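Local coordinates for nuclear import protein MOG1 (Saccharomyces cerevisiae, PDB 1JHS) that takes part in the Ran GTPase system, binding the Ran homologue Gsp1 to support nuclear protein import and poly(A)+ mRNA export, at residues A[82-94]-A[105-117]. The protein carries 1 engineered substitution. Numbering follows the deposited sequence.
Sequences TELNGTTKWEALQ and TGLVMEVANKWGK
The antiparallel beta hairpin formed by strands 87-99 and 103-113 brings Trp90 against Val108 and Lys89 against Ala112, its first strand forming an edge of the seven-stranded sheet. Two classic beta bulges lie next to each other. In one, Thr88 N and Lys89 N approach Ala112 O from the same face of its carbonyl plane, at 2.7 Å for Thr88 N; in the other, Val111 N and Ala112 N both donate to Lys89 O, the former almost straight (178°). Each carbonyl oxygen is thus gripped twice. Regular pairing resumes between Glu91 and Met109, and a third register shift follows before Leu107 N bonds to Gln94 O.

The indole of Trp90 slants across Val108, whose CG1 lies 3.6 Å from Trp90 CE3; helix 70-83 packs against both side chains, and its Glu79 accepts a hydrogen bond from Trp90 NE1. On the face bearing Glu91 and Met109, the bend at the end of Met109 (chi3 57°) places CE 3.7 Å from Leu93 CD2, while Glu91 runs alongside the same methionine.

Where the helix ends in a Schellman motif at Gly86, Thr87 OG1 donates to the anti lone pair of Glu110 OE1 at 2.6 Å. A water also donates to that oxygen and to Asn85 O, and Asn113 ND2 binds Glu110 OE2 from above the carboxylate plane, so both carboxylate oxygens are held. Lys114 N donates to Gly86 O, while the Trp115 ring presents its edge to Asn85 O. The whole is a bulged antiparallel hairpin, tied at one end to a helix C-terminus, within the Mog1 fold.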
ATOM      1  N   THR A  82       9.392   2.386   5.584  1.00 15.57           N
ATOM      2  CA  THR A  82      10.538   2.856   4.829  1.00 15.22           C
ATOM      3  C   THR A  82      11.857   2.613   5.550  1.00 15.64           C
ATOM      4  O   THR A  82      12.856   2.272   4.921  1.00 15.03           O
ATOM      5  CB  THR A  82      10.395   4.359   4.519  1.00 14.49           C
ATOM      6  OG1 THR A  82      10.185   5.068   5.745  1.00 13.61           O
ATOM      7  CG2 THR A  82       9.190   4.617   3.590  1.00 14.46           C
ATOM      8  N   GLU A  83      11.869   2.780   6.866  1.00 16.65           N
ATOM      9  CA  GLU A  83      13.113   2.589   7.613  1.00 18.59           C
ATOM     10  C   GLU A  83      13.751   1.230   7.399  1.00 18.77           C
ATOM     11  O   GLU A  83      14.965   1.091   7.503  1.00 19.08           O
ATOM     12  CB  GLU A  83      12.904   2.811   9.114  1.00 19.72           C
ATOM     13  CG  GLU A  83      13.246   4.213   9.560  1.00 22.74           C
ATOM     14  CD  GLU A  83      13.330   4.365  11.071  1.00 24.33           C
ATOM     15  OE1 GLU A  83      14.002   3.511  11.707  1.00 25.77           O
ATOM     16  OE2 GLU A  83      12.749   5.343  11.628  1.00 25.31           O
ATOM     17  N   LEU A  84      12.936   0.224   7.104  1.00 19.28           N
ATOM     18  CA  LEU A  84      13.467  -1.118   6.897  1.00 19.62           C
ATOM     19  C   LEU A  84      14.292  -1.242   5.617  1.00 19.37           C
ATOM     20  O   LEU A  84      15.104  -2.174   5.484  1.00 19.71           O
ATOM     21  CB  LEU A  84      12.326  -2.133   6.851  1.00 20.43           C
ATOM     22  CG  LEU A  84      11.500  -2.307   8.129  1.00 21.23           C
ATOM     23  CD1 LEU A  84      10.564  -3.483   7.924  1.00 21.58           C
ATOM     24  CD2 LEU A  84      12.402  -2.556   9.333  1.00 21.56           C
ATOM     25  N   ASN A  85      14.068  -0.318   4.683  1.00 18.47           N
ATOM     26  CA  ASN A  85      14.760  -0.298   3.398  1.00 17.41           C
ATOM     27  C   ASN A  85      16.026   0.563   3.446  1.00 16.37           C
ATOM     28  O   ASN A  85      16.690   0.742   2.423  1.00 16.27           O
ATOM     29  CB  ASN A  85      13.844   0.284   2.331  1.00 18.08           C
ATOM     30  CG  ASN A  85      12.545  -0.492   2.179  1.00 19.03           C
ATOM     31  OD1 ASN A  85      11.529   0.057   1.709  1.00 19.86           O
ATOM     32  ND2 ASN A  85      12.568  -1.769   2.557  1.00 18.69           N
ATOM     33  N   GLY A  86      16.339   1.096   4.622  1.00 15.21           N
ATOM     34  CA  GLY A  86      17.504   1.952   4.765  1.00 14.05           C
ATOM     35  C   GLY A  86      17.171   3.397   4.416  1.00 13.30           C
ATOM     36  O   GLY A  86      18.050   4.255   4.350  1.00 13.17           O
ATOM     37  N   THR A  87      15.889   3.664   4.191  1.00 12.79           N
ATOM     38  CA  THR A  87      15.460   5.020   3.872  1.00 12.27           C
ATOM     39  C   THR A  87      15.623   5.920   5.097  1.00 12.06           C
ATOM     40  O   THR A  87      15.245   5.542   6.206  1.00 11.63           O
ATOM     41  CB  THR A  87      13.990   5.034   3.460  1.00 12.32           C
ATOM     42  OG1 THR A  87      13.842   4.294   2.245  1.00 12.13           O
ATOM     43  CG2 THR A  87      13.495   6.474   3.240  1.00 11.67           C
ATOM     44  N   THR A  88      16.174   7.111   4.913  1.00 11.99           N
ATOM     45  CA  THR A  88      16.306   8.035   6.043  1.00 12.50           C
ATOM     46  C   THR A  88      15.417   9.270   5.884  1.00 12.65           C
ATOM     47  O   THR A  88      15.171   9.997   6.856  1.00 13.30           O
ATOM     48  CB  THR A  88      17.741   8.491   6.212  1.00 12.19           C
ATOM     49  OG1 THR A  88      18.227   8.907   4.938  1.00 12.16           O
ATOM     50  CG2 THR A  88      18.607   7.335   6.776  1.00 12.20           C
ATOM     51  N   LYS A  89      14.964   9.528   4.664  1.00 12.83           N
ATOM     52  CA  LYS A  89      14.056  10.651   4.409  1.00 13.14           C
ATOM     53  C   LYS A  89      13.179  10.255   3.245  1.00 12.31           C
ATOM     54  O   LYS A  89      13.635   9.638   2.285  1.00 11.67           O
ATOM     55  CB  LYS A  89      14.809  11.939   4.042  1.00 14.35           C
ATOM     56  CG  LYS A  89      15.825  12.358   5.093  1.00 16.82           C
ATOM     57  CD  LYS A  89      16.424  13.727   4.811  1.00 18.55           C
ATOM     58  CE  LYS A  89      17.416  14.080   5.936  1.00 19.61           C
ATOM     59  NZ  LYS A  89      17.783  15.508   5.843  1.00 20.70           N
ATOM     60  N   TRP A  90      11.913  10.621   3.324  1.00 11.88           N
ATOM     61  CA  TRP A  90      11.000  10.287   2.251  1.00 11.89           C
ATOM     62  C   TRP A  90      10.060  11.445   2.018  1.00 12.16           C
ATOM     63  O   TRP A  90       9.944  12.360   2.862  1.00 11.65           O
ATOM     64  CB  TRP A  90      10.179   9.022   2.592  1.00 11.42           C
ATOM     65  CG  TRP A  90       9.517   9.028   3.968  1.00 11.36           C
ATOM     66  CD1 TRP A  90      10.073   8.608   5.147  1.00 11.24           C
ATOM     67  CD2 TRP A  90       8.184   9.462   4.285  1.00 11.39           C
ATOM     68  NE1 TRP A  90       9.170   8.748   6.179  1.00 11.64           N
ATOM     69  CE2 TRP A  90       7.999   9.267   5.677  1.00 11.86           C
ATOM     70  CE3 TRP A  90       7.131   9.989   3.532  1.00 11.18           C
ATOM     71  CZ2 TRP A  90       6.794   9.589   6.334  1.00 11.87           C
ATOM     72  CZ3 TRP A  90       5.924  10.313   4.187  1.00 11.56           C
ATOM     73  CH2 TRP A  90       5.773  10.104   5.575  1.00 12.28           C
ATOM     74  N   GLU A  91       9.383  11.415   0.881  1.00 12.90           N
ATOM     75  CA  GLU A  91       8.426  12.469   0.601  1.00 13.96           C
ATOM     76  C   GLU A  91       7.101  11.886   0.153  1.00 13.49           C
ATOM     77  O   GLU A  91       7.047  10.784  -0.420  1.00 12.76           O
ATOM     78  CB  GLU A  91       8.974  13.447  -0.440  1.00 15.53           C
ATOM     79  CG  GLU A  91       9.198  12.934  -1.846  1.00 18.26           C
ATOM     80  CD  GLU A  91       9.778  14.043  -2.761  1.00 19.85           C
ATOM     81  OE1 GLU A  91       9.905  13.811  -3.986  1.00 21.69           O
ATOM     82  OE2 GLU A  91      10.107  15.139  -2.247  1.00 21.29           O
ATOM     83  N   ALA A  92       6.030  12.607   0.465  1.00 13.45           N
ATOM     84  CA  ALA A  92       4.703  12.178   0.076  1.00 13.81           C
ATOM     85  C   ALA A  92       4.438  12.806  -1.280  1.00 14.23           C
ATOM     86  O   ALA A  92       4.301  14.028  -1.368  1.00 14.32           O
ATOM     87  CB  ALA A  92       3.674  12.661   1.110  1.00 14.19           C
ATOM     88  N   LEU A  93       4.393  11.985  -2.330  1.00 14.28           N
ATOM     89  CA  LEU A  93       4.126  12.480  -3.679  1.00 14.85           C
ATOM     90  C   LEU A  93       2.663  12.883  -3.822  1.00 15.36           C
ATOM     91  O   LEU A  93       2.324  13.754  -4.625  1.00 15.10           O
ATOM     92  CB  LEU A  93       4.448  11.413  -4.727  1.00 14.97           C
ATOM     93  CG  LEU A  93       5.863  10.836  -4.708  1.00 15.39           C
ATOM     94  CD1 LEU A  93       6.061   9.941  -5.906  1.00 15.11           C
ATOM     95  CD2 LEU A  93       6.877  11.962  -4.709  1.00 15.83           C
ATOM     96  N   GLN A  94       1.805  12.212  -3.060  1.00 15.49           N
ATOM     97  CA  GLN A  94       0.373  12.485  -3.054  1.00 16.39           C
ATOM     98  C   GLN A  94      -0.138  12.141  -1.650  1.00 16.13           C
ATOM     99  O   GLN A  94       0.421  11.268  -0.984  1.00 15.43           O
ATOM    100  CB  GLN A  94      -0.343  11.610  -4.090  1.00 17.78           C
ATOM    101  CG  GLN A  94      -1.781  12.025  -4.317  1.00 20.12           C
ATOM    102  CD  GLN A  94      -2.130  12.071  -5.786  1.00 21.15           C
ATOM    103  OE1 GLN A  94      -1.250  12.178  -6.634  1.00 22.67           O
ATOM    104  NE2 GLN A  94      -3.412  12.019  -6.092  1.00 21.86           N
ATOM    105  N   THR A 105      -4.556   8.325   3.026  1.00  9.34           N
ATOM    106  CA  THR A 105      -3.827   7.671   1.941  1.00  9.48           C
ATOM    107  C   THR A 105      -2.737   8.584   1.341  1.00  9.64           C
ATOM    108  O   THR A 105      -2.844   9.806   1.392  1.00  9.36           O
ATOM    109  CB  THR A 105      -4.784   7.280   0.773  1.00  9.46           C
ATOM    110  OG1 THR A 105      -5.421   8.461   0.247  1.00 10.13           O
ATOM    111  CG2 THR A 105      -5.859   6.335   1.260  1.00  8.76           C
ATOM    112  N   GLY A 106      -1.706   7.966   0.760  1.00  9.69           N
ATOM    113  CA  GLY A 106      -0.656   8.739   0.119  1.00  9.73           C
ATOM    114  C   GLY A 106       0.286   7.835  -0.669  1.00  9.85           C
ATOM    115  O   GLY A 106       0.212   6.603  -0.549  1.00  9.65           O
ATOM    116  N   LEU A 107       1.106   8.447  -1.524  1.00  9.94           N
ATOM    117  CA  LEU A 107       2.134   7.733  -2.288  1.00 10.36           C
ATOM    118  C   LEU A 107       3.431   8.270  -1.662  1.00 10.70           C
ATOM    119  O   LEU A 107       3.571   9.473  -1.450  1.00 10.59           O
ATOM    120  CB  LEU A 107       2.111   8.114  -3.762  1.00 10.63           C
ATOM    121  CG  LEU A 107       0.978   7.609  -4.638  1.00 10.67           C
ATOM    122  CD1 LEU A 107       1.242   8.152  -6.038  1.00 11.29           C
ATOM    123  CD2 LEU A 107       0.945   6.083  -4.653  1.00 10.97           C
ATOM    124  N   VAL A 108       4.376   7.390  -1.401  1.00 11.23           N
ATOM    125  CA  VAL A 108       5.611   7.768  -0.721  1.00 11.90           C
ATOM    126  C   VAL A 108       6.838   7.311  -1.500  1.00 11.93           C
ATOM    127  O   VAL A 108       6.803   6.278  -2.156  1.00 10.61           O
ATOM    128  CB  VAL A 108       5.606   7.108   0.678  1.00 12.53           C
ATOM    129  CG1 VAL A 108       6.987   7.197   1.338  1.00 13.74           C
ATOM    130  CG2 VAL A 108       4.526   7.806   1.547  1.00 12.76           C
ATOM    131  N   MET A 109       7.914   8.092  -1.416  1.00 12.33           N
ATOM    132  CA  MET A 109       9.133   7.745  -2.127  1.00 13.41           C
ATOM    133  C   MET A 109      10.335   8.210  -1.328  1.00 12.84           C
ATOM    134  O   MET A 109      10.351   9.323  -0.779  1.00 12.92           O
ATOM    135  CB  MET A 109       9.156   8.436  -3.492  1.00 14.54           C
ATOM    136  CG  MET A 109      10.291   7.993  -4.427  1.00 16.41           C
ATOM    137  SD  MET A 109      10.183   8.942  -5.994  1.00 18.86           S
ATOM    138  CE  MET A 109      10.284  10.532  -5.332  1.00 18.41           C
ATOM    139  N   GLU A 110      11.331   7.338  -1.245  1.00 13.05           N
ATOM    140  CA  GLU A 110      12.570   7.657  -0.541  1.00 12.94           C
ATOM    141  C   GLU A 110      13.261   8.799  -1.282  1.00 12.90           C
ATOM    142  O   GLU A 110      13.228   8.837  -2.517  1.00 12.91           O
ATOM    143  CB  GLU A 110      13.511   6.438  -0.573  1.00 13.24           C
ATOM    144  CG  GLU A 110      15.009   6.777  -0.401  1.00 13.25           C
ATOM    145  CD  GLU A 110      15.879   5.540  -0.432  1.00 13.52           C
ATOM    146  OE1 GLU A 110      15.689   4.683   0.454  1.00 13.57           O
ATOM    147  OE2 GLU A 110      16.745   5.420  -1.340  1.00 13.84           O
ATOM    148  N   VAL A 111      13.857   9.735  -0.546  1.00 12.17           N
ATOM    149  CA  VAL A 111      14.645  10.777  -1.197  1.00 11.79           C
ATOM    150  C   VAL A 111      16.069  10.714  -0.632  1.00 11.45           C
ATOM    151  O   VAL A 111      16.994  11.284  -1.204  1.00 11.55           O
ATOM    152  CB  VAL A 111      14.034  12.205  -1.037  1.00 11.66           C
ATOM    153  CG1 VAL A 111      12.733  12.280  -1.832  1.00 12.31           C
ATOM    154  CG2 VAL A 111      13.834  12.574   0.429  1.00 12.06           C
ATOM    155  N   ALA A 112      16.244  10.008   0.485  1.00 10.59           N
ATOM    156  CA  ALA A 112      17.572   9.841   1.075  1.00 10.25           C
ATOM    157  C   ALA A 112      17.679   8.504   1.801  1.00 10.19           C
ATOM    158  O   ALA A 112      16.687   8.019   2.373  1.00  9.79           O
ATOM    159  CB  ALA A 112      17.894  10.983   2.036  1.00  9.93           C
ATOM    160  N   ASN A 113      18.856   7.880   1.742  1.00  9.96           N
ATOM    161  CA  ASN A 113      19.019   6.628   2.477  1.00  9.80           C
ATOM    162  C   ASN A 113      20.306   6.680   3.307  1.00 10.00           C
ATOM    163  O   ASN A 113      21.109   7.611   3.167  1.00 10.37           O
ATOM    164  CB  ASN A 113      18.987   5.399   1.537  1.00  9.81           C
ATOM    165  CG  ASN A 113      20.052   5.427   0.460  1.00  9.64           C
ATOM    166  OD1 ASN A 113      21.236   5.677   0.716  1.00  9.87           O
ATOM    167  ND2 ASN A 113      19.638   5.131  -0.765  1.00 10.21           N
ATOM    168  N   LYS A 114      20.499   5.706   4.192  1.00 10.16           N
ATOM    169  CA  LYS A 114      21.676   5.714   5.066  1.00 10.18           C
ATOM    170  C   LYS A 114      23.034   5.590   4.405  1.00 10.16           C
ATOM    171  O   LYS A 114      24.062   5.901   5.039  1.00  9.99           O
ATOM    172  CB  LYS A 114      21.550   4.620   6.146  1.00 10.25           C
ATOM    173  CG  LYS A 114      21.546   3.191   5.606  1.00 11.24           C
ATOM    174  CD  LYS A 114      21.584   2.151   6.756  1.00 11.81           C
ATOM    175  CE  LYS A 114      22.736   2.447   7.731  1.00 12.22           C
ATOM    176  NZ  LYS A 114      22.726   1.589   8.977  1.00 12.35           N
ATOM    177  N   TRP A 115      23.057   5.141   3.148  1.00  9.91           N
ATOM    178  CA  TRP A 115      24.332   4.966   2.430  1.00 10.08           C
ATOM    179  C   TRP A 115      24.675   6.227   1.623  1.00 10.53           C
ATOM    180  O   TRP A 115      25.719   6.290   0.972  1.00  9.76           O
ATOM    181  CB  TRP A 115      24.238   3.758   1.495  1.00  9.62           C
ATOM    182  CG  TRP A 115      23.872   2.513   2.250  1.00 10.08           C
ATOM    183  CD1 TRP A 115      24.681   1.802   3.093  1.00  9.59           C
ATOM    184  CD2 TRP A 115      22.574   1.915   2.332  1.00 10.48           C
ATOM    185  NE1 TRP A 115      23.957   0.797   3.706  1.00 10.19           N
ATOM    186  CE2 TRP A 115      22.662   0.848   3.257  1.00 10.50           C
ATOM    187  CE3 TRP A 115      21.340   2.179   1.712  1.00 10.69           C
ATOM    188  CZ2 TRP A 115      21.558   0.039   3.584  1.00 11.36           C
ATOM    189  CZ3 TRP A 115      20.243   1.375   2.036  1.00 11.06           C
ATOM    190  CH2 TRP A 115      20.362   0.319   2.966  1.00 10.79           C
ATOM    191  N   GLY A 116      23.761   7.199   1.654  1.00 11.76           N
ATOM    192  CA  GLY A 116      23.967   8.457   0.945  1.00 13.71           C
ATOM    193  C   GLY A 116      23.909   8.331  -0.570  1.00 14.99           C
ATOM    194  O   GLY A 116      24.468   9.157  -1.286  1.00 15.24           O
ATOM    195  N   LYS A 117      23.213   7.322  -1.073  1.00 16.17           N
ATOM    196  CA  LYS A 117      23.127   7.108  -2.517  1.00 17.68           C
ATOM    197  C   LYS A 117      21.694   6.776  -2.904  1.00 18.19           C
ATOM    198  O   LYS A 117      21.356   5.620  -3.168  1.00 17.91           O
ATOM    199  CB  LYS A 117      24.051   5.958  -2.940  1.00 18.30           C
ATOM    200  CG  LYS A 117      25.536   6.245  -2.744  1.00 20.26           C
ATOM    201  CD  LYS A 117      26.059   7.157  -3.866  1.00 21.59           C
ATOM    202  CE  LYS A 117      27.568   7.365  -3.782  1.00 22.18           C
ATOM    203  NZ  LYS A 117      27.929   8.407  -2.769  1.00 23.62           N
TER
HETATM  204  O   HOH W   1      16.577   2.174   0.281  1.00 18.76           O
HETATM  205  O   HOH W   2      20.934  10.053   5.341  1.00 26.37           O